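Local coordinates for cell wall surface anchor family protein (Streptococcus agalactiae, PDB 3PHS) that serves as the minor subunit of a cell-wall-anchored pilus and, through an IgG-like domain, mediates adhesion to lung epithelial cells, at residues L49-S54 with Q78-T83. Residues are numbered along the deposited sequence; the frame is centred on the assembly and turned at random.
Sequences LYQLKS and QVFEAT
Gln51 and Gln78 run alongside each other at one end of an antiparallel strand pair, in the four-stranded sheet that strands 46-52 and 76-83 form with 98-106 and 109-121 in the N-terminal half of this two-part, Ig-like pilin. Within this chain 76-83 is an outer strand. Leu49 and Phe80 make a hydrogen-bonded pair, Leu49 N to Phe80 O at 2.8 Å and Phe80 N to Leu49 O at 2.9 Å; Tyr50 and Val79 follow as a non-hydrogen-bonded pair. Gln51 N then hydrogen-bonds to Gln78 O. Along Gln51, CB sits 3.2 Å from Gln78 O. With CG anti to the backbone N (chi1 -166°) and the chain extended, Gln51 CD reaches the flank of Gln78, 3.7 Å from Gln78 CB. At the tip, Gln51 NE2 rests against Gln78 CB at 3.4 Å, while Gln51 OE1 accepts a bent hydrogen bond from Gln78 NE2, 148° at the hydrogen. The two amide planes are turned 49° apart, and Gln78 NE2 approaches from somewhat out of the plane of the Gln51 carbonyl. On the face carrying Leu49 and Phe80, both side chains touch Tyr100 of strand 98-106 and Phe92 of strand 89-95, which belongs to a second sheet. On the other face, Tyr50 packs beside Val79, with Trp64 of helix 60-65 and Leu103 also touching its side chain. The two methyls of Val79 meet the ring differently: CG2 touches its CD2-CE2 side, 3.5 Å from Tyr50 CD2, whereas CG1 makes a CH-pi contact over the face, 4.0 Å from the Tyr50 ring centroid and offset toward the rim.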
ATOM      1  N   LEU A  49       5.597  -7.133  17.135  1.00 12.79           N
ATOM      2  CA  LEU A  49       6.085  -8.502  17.148  1.00 13.22           C
ATOM      3  C   LEU A  49       5.100  -9.374  17.914  1.00 13.27           C
ATOM      4  O   LEU A  49       4.793  -9.084  19.070  1.00 13.77           O
ATOM      5  CB  LEU A  49       7.505  -8.559  17.750  1.00 13.89           C
ATOM      6  CG  LEU A  49       8.740  -8.327  16.858  1.00 15.89           C
ATOM      7  CD1 LEU A  49       9.001  -9.515  15.974  1.00 19.80           C
ATOM      8  CD2 LEU A  49       8.695  -7.061  15.999  1.00 19.01           C
ATOM      9  N   TYR A  50       4.608 -10.429  17.258  1.00 12.88           N
ATOM     10  CA  TYR A  50       3.600 -11.337  17.813  1.00 13.29           C
ATOM     11  C   TYR A  50       4.277 -12.652  18.174  1.00 13.30           C
ATOM     12  O   TYR A  50       4.827 -13.335  17.311  1.00 13.35           O
ATOM     13  CB  TYR A  50       2.459 -11.536  16.819  1.00 13.16           C
ATOM     14  CG  TYR A  50       1.649 -10.269  16.678  1.00 15.06           C
ATOM     15  CD1 TYR A  50       2.080  -9.229  15.849  1.00 14.33           C
ATOM     16  CD2 TYR A  50       0.504 -10.078  17.444  1.00 15.39           C
ATOM     17  CE1 TYR A  50       1.345  -8.044  15.746  1.00 16.06           C
ATOM     18  CE2 TYR A  50      -0.232  -8.896  17.356  1.00 14.80           C
ATOM     19  CZ  TYR A  50       0.186  -7.899  16.496  1.00 15.67           C
ATOM     20  OH  TYR A  50      -0.542  -6.745  16.447  1.00 16.42           O
ATOM     21  N   GLN A  51       4.293 -12.957  19.469  1.00 13.42           N
ATOM     22  CA  GLN A  51       4.885 -14.199  19.958  1.00 14.26           C
ATOM     23  C   GLN A  51       3.966 -15.381  19.615  1.00 13.60           C
ATOM     24  O   GLN A  51       2.830 -15.439  20.089  1.00 12.78           O
ATOM     25  CB  GLN A  51       5.021 -14.087  21.470  1.00 14.38           C
ATOM     26  CG  GLN A  51       5.893 -15.098  22.159  1.00 17.48           C
ATOM     27  CD  GLN A  51       5.929 -14.741  23.641  1.00 19.05           C
ATOM     28  OE1 GLN A  51       6.853 -14.082  24.110  1.00 23.57           O
ATOM     29  NE2 GLN A  51       4.875 -15.063  24.339  1.00 21.15           N
ATOM     30  N   LEU A  52       4.454 -16.319  18.804  1.00 12.93           N
ATOM     31  CA  LEU A  52       3.627 -17.468  18.395  1.00 12.64           C
ATOM     32  C   LEU A  52       3.304 -18.389  19.569  1.00 13.31           C
ATOM     33  O   LEU A  52       4.128 -18.567  20.461  1.00 12.38           O
ATOM     34  CB  LEU A  52       4.298 -18.278  17.279  1.00 12.87           C
ATOM     35  CG  LEU A  52       3.998 -17.848  15.847  1.00 11.72           C
ATOM     36  CD1 LEU A  52       4.466 -16.404  15.589  1.00 12.84           C
ATOM     37  CD2 LEU A  52       4.627 -18.815  14.861  1.00 11.36           C
ATOM     38  N   LYS A  53       2.088 -18.928  19.562  1.00 14.30           N
ATOM     39  CA  LYS A  53       1.691 -19.961  20.530  1.00 16.62           C
ATOM     40  C   LYS A  53       1.931 -21.354  19.983  1.00 16.57           C
ATOM     41  O   LYS A  53       2.118 -22.294  20.750  1.00 17.50           O
ATOM     42  CB  LYS A  53       0.214 -19.808  20.903  1.00 17.20           C
ATOM     43  CG  LYS A  53      -0.101 -18.532  21.663  1.00 21.48           C
ATOM     44  CD  LYS A  53      -1.555 -18.508  22.161  1.00 26.86           C
ATOM     45  CE  LYS A  53      -1.661 -18.805  23.654  1.00 30.87           C
ATOM     46  NZ  LYS A  53      -0.909 -20.030  24.106  1.00 34.92           N
ATOM     47  N   SER A  54       1.951 -21.475  18.657  1.00 17.13           N
ATOM     48  CA  SER A  54       2.008 -22.767  17.966  1.00 17.64           C
ATOM     49  C   SER A  54       2.871 -22.655  16.725  1.00 17.79           C
ATOM     50  O   SER A  54       2.879 -21.597  16.067  1.00 17.01           O
ATOM     51  CB  SER A  54       0.591 -23.218  17.581  1.00 18.25           C
ATOM     52  OG  SER A  54       0.623 -24.418  16.808  1.00 20.82           O
ATOM     53  N   GLN A  78       2.129 -13.251  23.596  1.00 22.47           N
ATOM     54  CA  GLN A  78       2.490 -11.911  24.065  1.00 21.19           C
ATOM     55  C   GLN A  78       2.654 -11.073  22.770  1.00 19.67           C
ATOM     56  O   GLN A  78       2.943 -11.626  21.703  1.00 18.63           O
ATOM     57  CB  GLN A  78       3.830 -11.888  24.827  1.00 21.57           C
ATOM     58  CG  GLN A  78       3.792 -12.254  26.330  1.00 23.84           C
ATOM     59  CD  GLN A  78       5.103 -11.943  27.054  1.00 24.94           C
ATOM     60  OE1 GLN A  78       5.140 -11.092  27.937  1.00 28.36           O
ATOM     61  NE2 GLN A  78       6.175 -12.628  26.682  1.00 23.84           N
ATOM     62  N   VAL A  79       2.446  -9.766  22.869  1.00 17.55           N
ATOM     63  CA  VAL A  79       2.625  -8.841  21.747  1.00 16.92           C
ATOM     64  C   VAL A  79       3.558  -7.717  22.221  1.00 16.60           C
ATOM     65  O   VAL A  79       3.443  -7.237  23.355  1.00 16.50           O
ATOM     66  CB  VAL A  79       1.265  -8.249  21.275  1.00 16.91           C
ATOM     67  CG1 VAL A  79       1.449  -7.263  20.105  1.00 17.08           C
ATOM     68  CG2 VAL A  79       0.277  -9.363  20.898  1.00 17.15           C
ATOM     69  N   PHE A  80       4.493  -7.314  21.362  1.00 16.50           N
ATOM     70  CA  PHE A  80       5.459  -6.274  21.709  1.00 16.31           C
ATOM     71  C   PHE A  80       5.445  -5.234  20.609  1.00 16.22           C
ATOM     72  O   PHE A  80       5.259  -5.593  19.452  1.00 16.34           O
ATOM     73  CB  PHE A  80       6.864  -6.854  21.791  1.00 16.97           C
ATOM     74  CG  PHE A  80       7.016  -7.941  22.831  1.00 18.16           C
ATOM     75  CD1 PHE A  80       6.583  -9.234  22.563  1.00 19.61           C
ATOM     76  CD2 PHE A  80       7.615  -7.662  24.053  1.00 20.24           C
ATOM     77  CE1 PHE A  80       6.715 -10.253  23.529  1.00 21.35           C
ATOM     78  CE2 PHE A  80       7.765  -8.680  25.017  1.00 18.80           C
ATOM     79  CZ  PHE A  80       7.298  -9.967  24.743  1.00 19.07           C
ATOM     80  N   GLU A  81       5.644  -3.971  20.968  1.00 15.41           N
ATOM     81  CA  GLU A  81       5.742  -2.895  19.962  1.00 15.33           C
ATOM     82  C   GLU A  81       6.981  -2.043  20.186  1.00 14.50           C
ATOM     83  O   GLU A  81       7.435  -1.847  21.344  1.00 13.97           O
ATOM     84  CB  GLU A  81       4.485  -1.994  19.923  1.00 16.38           C
ATOM     85  CG  GLU A  81       4.246  -1.102  21.156  1.00 20.36           C
ATOM     86  CD  GLU A  81       3.866   0.383  20.850  1.00 25.44           C
ATOM     87  OE1 GLU A  81       2.839   0.610  20.128  1.00 21.26           O
ATOM     88  OE2 GLU A  81       4.584   1.321  21.377  1.00 22.98           O
ATOM     89  N   ALA A  82       7.518  -1.506  19.094  1.00 13.12           N
ATOM     90  CA  ALA A  82       8.580  -0.511  19.187  1.00 12.75           C
ATOM     91  C   ALA A  82       8.537   0.366  17.973  1.00 12.73           C
ATOM     92  O   ALA A  82       8.196  -0.090  16.874  1.00 12.33           O
ATOM     93  CB  ALA A  82       9.991  -1.162  19.327  1.00 13.04           C
ATOM     94  N   THR A  83       8.885   1.620  18.187  1.00 12.61           N
ATOM     95  CA  THR A  83       8.958   2.600  17.106  1.00 13.32           C
ATOM     96  C   THR A  83      10.410   2.851  16.725  1.00 12.61           C
ATOM     97  O   THR A  83      11.251   3.097  17.595  1.00 12.53           O
ATOM     98  CB  THR A  83       8.315   3.913  17.572  1.00 14.01           C
ATOM     99  OG1 THR A  83       6.946   3.664  17.916  1.00 15.85           O
ATOM    100  CG2 THR A  83       8.396   4.968  16.495  1.00 15.18           C
TER